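Local coordinates for protein extracellular ligand-binding receptor (Rhodopseudomonas palustris, PDB 3SG0) that probably captures small aromatic acids such as benzoylformate in the periplasm and hands them on for transport, as a solute-binding protein of the leucine-binding family, at residues 139-144 and 365-370; 144-149 and 370-375. All blocks are in the same frame, centred on the assembly; numbering follows the deposited sequence.

Contacts 1 and 2 follow one another along the same two pieces of chain, and their centres lie 8 Å apart. Contact 1 pairs the loop leading into helix 143-156 with the loop ahead of strand 373-378. Contact 2 takes over at Asp144 and Arg370, where the first turns of that helix meet the start of that strand. The two touch directly: Pro141 CB packs 3.4 Å from Met146 CE. The chain order is 139-144, 144-149, 365-370, 370-375, so the two contacts alternate. The late chain thus backs a linker whose Val140 touches the bound benzoylformate, a position consistent with the hinge region of a periplasmic binding protein.

Contact 1: residues 139-144 and 365-370; sequences VVPNDD and NGYDER
The side-chain amides of Asn142 and Asn365 lie stacked, their planes 8° apart, and Pro141 covers one face of the Tyr367 ring. At the edge of that ring, in its plane, sits OD1 of Asn365. The proline contact is a CH-pi interaction: CG of Pro141 stands 4.1 Å from the centroid of the Tyr367 ring, offset toward its rim. In the amide pair the side chains run past each other in opposite directions, with Asn142 CG 3.4 Å from Asn365 CG. No hydrogen bond joins the two amides. Asn365 instead bonds the backbone with both ends of its amide. Its ND2 donates to Val140 O at 2.8 Å, approaching from above the carbonyl plane. Its OD1 accepts from Asn142 N at 2.9 Å, with an N-H...O angle of 157°. Asn365 CG is anti to the backbone N (chi1 -175°), which carries the amide across to the linker. Tyr367 OH lies 2.6 Å from Val139 O, a weak hydrogen bond. Lys138 adds to the polar network: its NZ bonds Val140 O and Asn142 OD1, and its carbonyl O accepts from Asn365 ND2. These bonds hold the buried linker of a periplasmic binding protein beside the ligand pocket, where Val140 touches benzoylformate. The linker runs from strand 136-138, an outermost strand of its sheet, into helix 143-156. Helix 306-328 packs against Val139 and Val140, while Ile145 of helix 143-156 reaches both Asn365 and Tyr367.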
loop_
_atom_site.group_PDB
_atom_site.type_symbol
_atom_site.label_atom_id
_atom_site.label_comp_id
_atom_site.label_asym_id
_atom_site.label_seq_id
_atom_site.Cartn_x
_atom_site.Cartn_y
_atom_site.Cartn_z
ATOM N N VAL A 139 -6.254 3.285 -2.700
ATOM C CA VAL A 139 -6.502 3.555 -1.285
ATOM C C VAL A 139 -5.258 3.738 -0.424
ATOM O O VAL A 139 -5.353 4.373 0.629
ATOM C CB VAL A 139 -7.421 2.503 -0.629
ATOM C CG1 VAL A 139 -8.796 2.524 -1.276
ATOM C CG2 VAL A 139 -6.788 1.111 -0.629
ATOM N N VAL A 140 -4.102 3.201 -0.809
ATOM C CA VAL A 140 -2.902 3.414 0.005
ATOM C C VAL A 140 -2.424 4.834 -0.259
ATOM O O VAL A 140 -2.337 5.235 -1.410
ATOM C CB VAL A 140 -1.791 2.414 -0.361
ATOM C CG1 VAL A 140 -0.512 2.741 0.398
ATOM C CG2 VAL A 140 -2.238 0.993 -0.060
ATOM N N PRO A 141 -2.123 5.621 0.791
ATOM C CA PRO A 141 -1.648 6.981 0.500
ATOM C C PRO A 141 -0.394 7.005 -0.364
ATOM O O PRO A 141 0.519 6.199 -0.188
ATOM C CB PRO A 141 -1.368 7.551 1.894
ATOM C CG PRO A 141 -2.331 6.807 2.782
ATOM C CD PRO A 141 -2.282 5.402 2.241
ATOM N N ASN A 142 -0.362 7.945 -1.303
ATOM C CA ASN A 142 0.797 8.110 -2.165
ATOM C C ASN A 142 2.082 8.257 -1.354
ATOM O O ASN A 142 2.144 9.015 -0.377
ATOM C CB ASN A 142 0.623 9.336 -3.055
ATOM C CG ASN A 142 -0.380 9.125 -4.176
ATOM O OD1 ASN A 142 -0.801 8.008 -4.468
ATOM N ND2 ASN A 142 -0.757 10.223 -4.820
ATOM N N ASP A 143 3.124 7.557 -1.796
ATOM C CA ASP A 143 4.389 7.542 -1.076
ATOM C C ASP A 143 5.019 8.911 -0.933
ATOM O O ASP A 143 5.765 9.130 0.018
ATOM C CB ASP A 143 5.387 6.589 -1.735
ATOM C CG ASP A 143 5.057 5.141 -1.475
ATOM O OD1 ASP A 143 4.695 4.823 -0.315
ATOM O OD2 ASP A 143 5.149 4.337 -2.424
ATOM N N ASP A 144 4.757 9.838 -1.851
ATOM C CA ASP A 144 5.352 11.161 -1.700
ATOM C C ASP A 144 4.863 11.875 -0.438
ATOM O O ASP A 144 5.628 12.605 0.199
ATOM C CB ASP A 144 5.234 12.029 -2.972
ATOM C CG ASP A 144 3.807 12.246 -3.445
ATOM O OD1 ASP A 144 2.899 11.480 -3.093
ATOM O OD2 ASP A 144 3.595 13.208 -4.222
ATOM N N ASN A 365 -6.232 9.287 -5.510
ATOM C CA ASN A 365 -5.678 8.752 -4.262
ATOM C C ASN A 365 -6.528 9.250 -3.090
ATOM O O ASN A 365 -7.150 8.456 -2.379
ATOM C CB ASN A 365 -4.219 9.196 -4.139
ATOM C CG ASN A 365 -3.495 8.599 -2.942
ATOM O OD1 ASN A 365 -2.711 9.296 -2.285
ATOM N ND2 ASN A 365 -3.702 7.312 -2.682
ATOM N N GLY A 366 -6.562 10.568 -2.907
ATOM C CA GLY A 366 -7.544 11.172 -2.026
ATOM C C GLY A 366 -7.034 11.723 -0.709
ATOM O O GLY A 366 -7.846 12.157 0.113
ATOM N N TYR A 367 -5.724 11.736 -0.501
ATOM C CA TYR A 367 -5.161 12.074 0.807
ATOM C C TYR A 367 -4.246 13.276 0.759
ATOM O O TYR A 367 -3.708 13.631 -0.288
ATOM C CB TYR A 367 -4.351 10.895 1.361
ATOM C CG TYR A 367 -5.105 9.600 1.370
ATOM C CD1 TYR A 367 -6.034 9.319 2.366
ATOM C CD2 TYR A 367 -4.911 8.664 0.365
ATOM C CE1 TYR A 367 -6.732 8.136 2.370
ATOM C CE2 TYR A 367 -5.594 7.476 0.360
ATOM C CZ TYR A 367 -6.507 7.217 1.361
ATOM O OH TYR A 367 -7.212 6.043 1.359
ATOM N N ASP A 368 -4.042 13.885 1.922
ATOM C CA ASP A 368 -3.025 14.909 2.089
ATOM C C ASP A 368 -2.197 14.581 3.322
ATOM O O ASP A 368 -2.242 13.463 3.823
ATOM C CB ASP A 368 -3.646 16.311 2.168
ATOM C CG ASP A 368 -4.672 16.449 3.284
ATOM O OD1 ASP A 368 -4.593 15.711 4.276
ATOM O OD2 ASP A 368 -5.571 17.317 3.183
ATOM N N GLU A 369 -1.446 15.559 3.818
ATOM C CA GLU A 369 -0.533 15.324 4.927
ATOM C C GLU A 369 -1.242 14.883 6.203
ATOM O O GLU A 369 -0.609 14.335 7.105
ATOM C CB GLU A 369 0.308 16.575 5.205
ATOM C CG GLU A 369 -0.458 17.737 5.844
ATOM C CD GLU A 369 -1.323 18.517 4.870
ATOM O OE1 GLU A 369 -1.212 18.307 3.640
ATOM O OE2 GLU A 369 -2.116 19.365 5.337
ATOM N N ARG A 370 -2.547 15.099 6.290
ATOM C CA ARG A 370 -3.276 14.665 7.472
ATOM C C ARG A 370 -3.341 13.156 7.592
ATOM O O ARG A 370 -3.658 12.630 8.659
ATOM C CB ARG A 370 -4.668 15.283 7.495
ATOM C CG ARG A 370 -4.585 16.799 7.571
ATOM C CD ARG A 370 -5.910 17.510 7.452
ATOM N NE ARG A 370 -5.691 18.948 7.309
ATOM C CZ ARG A 370 -6.658 19.838 7.111
ATOM N NH1 ARG A 370 -7.920 19.440 7.035
ATOM N NH2 ARG A 370 -6.361 21.125 6.986
#

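Contact 2: residues 144-149 and 370-375; sequences DIMAEA and RSAFLI
In this periplasmic binding protein fold, the first turns of helix 143-156 pack against the chain as it enters strand 373-378, the middle strand of a three-stranded antiparallel sheet. Three helix residues, Ile145, Met146 and Ala149, meet Ser371, Ala372 and Leu374. Ala372 is the centre of the contact. Its CB points toward the helix and lies 3.6 Å from the CB of Ala149, so the two methyl groups meet closely. Met146, present as selenomethionine, reaches the same alanine from one turn earlier: its SE is 3.8 Å from Ala372 CB. The bend of the Met146 chain at chi2 (-63°) brings SE against that methyl and turns CE toward the Ser371 carbonyl. Ile145 comes in with its CG2 branch, 4.3 Å from Ala372 CB. The same branch lies beside Ser371 OG in the conformer given, where that hydroxyl bonds Asp368 O in the preceding turn. Leu374 CD2 borders the patch only loosely, 4.5 Å from Ala149 O, and the leucine also packs on Ile150 and Tyr153 further along the helix. Apolar packing holds the two segments together, and the hydrogen bonds of each run elsewhere. In the helix, Ala149 N bonds Ile145 O. In the strand, Phe373 and Ile375 pair with Gly269 and Phe267 of strand 266-269, and Leu374 pairs with Lys385 on the other side. At the far end of Met146, methyl CE rests 3.4 Å from the carbonyl O of Ser371.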
loop_
_atom_site.group_PDB
_atom_site.type_symbol
_atom_site.label_atom_id
_atom_site.label_comp_id
_atom_site.label_asym_id
_atom_site.label_seq_id
_atom_site.Cartn_x
_atom_site.Cartn_y
_atom_site.Cartn_z
ATOM N N ASP A 144 4.757 9.838 -1.851
ATOM C CA ASP A 144 5.352 11.161 -1.700
ATOM C C ASP A 144 4.863 11.875 -0.438
ATOM O O ASP A 144 5.628 12.605 0.199
ATOM C CB ASP A 144 5.234 12.029 -2.972
ATOM C CG ASP A 144 3.807 12.246 -3.445
ATOM O OD1 ASP A 144 2.899 11.480 -3.093
ATOM O OD2 ASP A 144 3.595 13.208 -4.222
ATOM N N ILE A 145 3.606 11.645 -0.062
ATOM C CA ILE A 145 3.065 12.198 1.175
ATOM C C ILE A 145 3.836 11.654 2.372
ATOM O O ILE A 145 4.229 12.391 3.278
ATOM C CB ILE A 145 1.571 11.839 1.331
ATOM C CG1 ILE A 145 0.747 12.450 0.195
ATOM C CG2 ILE A 145 1.041 12.284 2.689
ATOM C CD1 ILE A 145 -0.668 11.896 0.102
HETATM N N MSE A 146 4.053 10.345 2.369
HETATM C CA MSE A 146 4.761 9.700 3.460
HETATM C C MSE A 146 6.228 10.113 3.501
HETATM O O MSE A 146 6.785 10.343 4.577
HETATM C CB MSE A 146 4.632 8.180 3.353
HETATM C CG MSE A 146 3.185 7.695 3.436
HETATM SE SE MSE A 146 2.362 8.108 5.169
HETATM C CE MSE A 146 0.498 7.797 4.777
ATOM N N ALA A 147 6.855 10.206 2.330
ATOM C CA ALA A 147 8.259 10.596 2.245
ATOM C C ALA A 147 8.457 12.018 2.768
ATOM O O ALA A 147 9.437 12.305 3.459
ATOM C CB ALA A 147 8.753 10.476 0.820
ATOM N N GLU A 148 7.533 12.917 2.451
ATOM C CA GLU A 148 7.628 14.278 2.964
ATOM C C GLU A 148 7.515 14.287 4.484
ATOM O O GLU A 148 8.278 14.981 5.163
ATOM C CB GLU A 148 6.560 15.178 2.341
ATOM C CG GLU A 148 6.758 15.452 0.857
ATOM C CD GLU A 148 7.944 16.356 0.560
ATOM O OE1 GLU A 148 8.563 16.871 1.514
ATOM O OE2 GLU A 148 8.256 16.554 -0.633
ATOM N N ALA A 149 6.584 13.508 5.022
ATOM C CA ALA A 149 6.374 13.477 6.467
ATOM C C ALA A 149 7.565 12.882 7.226
ATOM O O ALA A 149 7.988 13.406 8.258
ATOM C CB ALA A 149 5.095 12.720 6.800
ATOM N N ARG A 370 -2.547 15.099 6.290
ATOM C CA ARG A 370 -3.276 14.665 7.472
ATOM C C ARG A 370 -3.341 13.156 7.592
ATOM O O ARG A 370 -3.658 12.630 8.659
ATOM C CB ARG A 370 -4.668 15.283 7.495
ATOM C CG ARG A 370 -4.585 16.799 7.571
ATOM C CD ARG A 370 -5.910 17.510 7.452
ATOM N NE ARG A 370 -5.691 18.948 7.309
ATOM C CZ ARG A 370 -6.658 19.838 7.111
ATOM N NH1 ARG A 370 -7.920 19.440 7.035
ATOM N NH2 ARG A 370 -6.361 21.125 6.986
ATOM N N SER A 371 -3.029 12.453 6.511
ATOM C CA SER A 371 -3.041 10.993 6.438
ATOM C C SER A 371 -1.742 10.359 6.915
ATOM O O SER A 371 -1.658 9.140 7.037
ATOM C CB SER A 371 -3.291 10.529 4.989
ATOM O OG SER A 371 -2.149 10.702 4.150
ATOM N N ALA A 372 -0.703 11.168 7.110
ATOM C CA ALA A 372 0.603 10.635 7.490
ATOM C C ALA A 372 0.720 10.587 9.004
ATOM O O ALA A 372 0.715 11.625 9.672
ATOM C CB ALA A 372 1.732 11.472 6.896
ATOM N N PHE A 373 0.806 9.384 9.549
ATOM C CA PHE A 373 1.012 9.186 10.982
ATOM C C PHE A 373 2.390 8.589 11.226
ATOM O O PHE A 373 2.775 7.618 10.578
ATOM C CB PHE A 373 -0.060 8.260 11.556
ATOM C CG PHE A 373 -1.445 8.844 11.513
ATOM C CD1 PHE A 373 -1.932 9.592 12.571
ATOM C CD2 PHE A 373 -2.249 8.672 10.398
ATOM C CE1 PHE A 373 -3.207 10.147 12.521
ATOM C CE2 PHE A 373 -3.515 9.221 10.349
ATOM C CZ PHE A 373 -3.993 9.956 11.413
ATOM N N LEU A 374 3.151 9.170 12.141
ATOM C CA LEU A 374 4.454 8.621 12.481
ATOM C C LEU A 374 4.280 7.429 13.402
ATOM O O LEU A 374 3.686 7.549 14.478
ATOM C CB LEU A 374 5.356 9.685 13.105
ATOM C CG LEU A 374 5.863 10.749 12.130
ATOM C CD1 LEU A 374 6.533 11.884 12.878
ATOM C CD2 LEU A 374 6.824 10.139 11.124
ATOM N N ILE A 375 4.790 6.288 12.955
ATOM C CA ILE A 375 4.665 5.021 13.653
ATOM C C ILE A 375 6.037 4.581 14.140
ATOM O O ILE A 375 7.034 4.731 13.426
ATOM C CB ILE A 375 4.110 3.924 12.706
ATOM C CG1 ILE A 375 2.837 4.399 11.993
ATOM C CG2 ILE A 375 3.884 2.618 13.465
ATOM C CD1 ILE A 375 1.681 4.764 12.918
#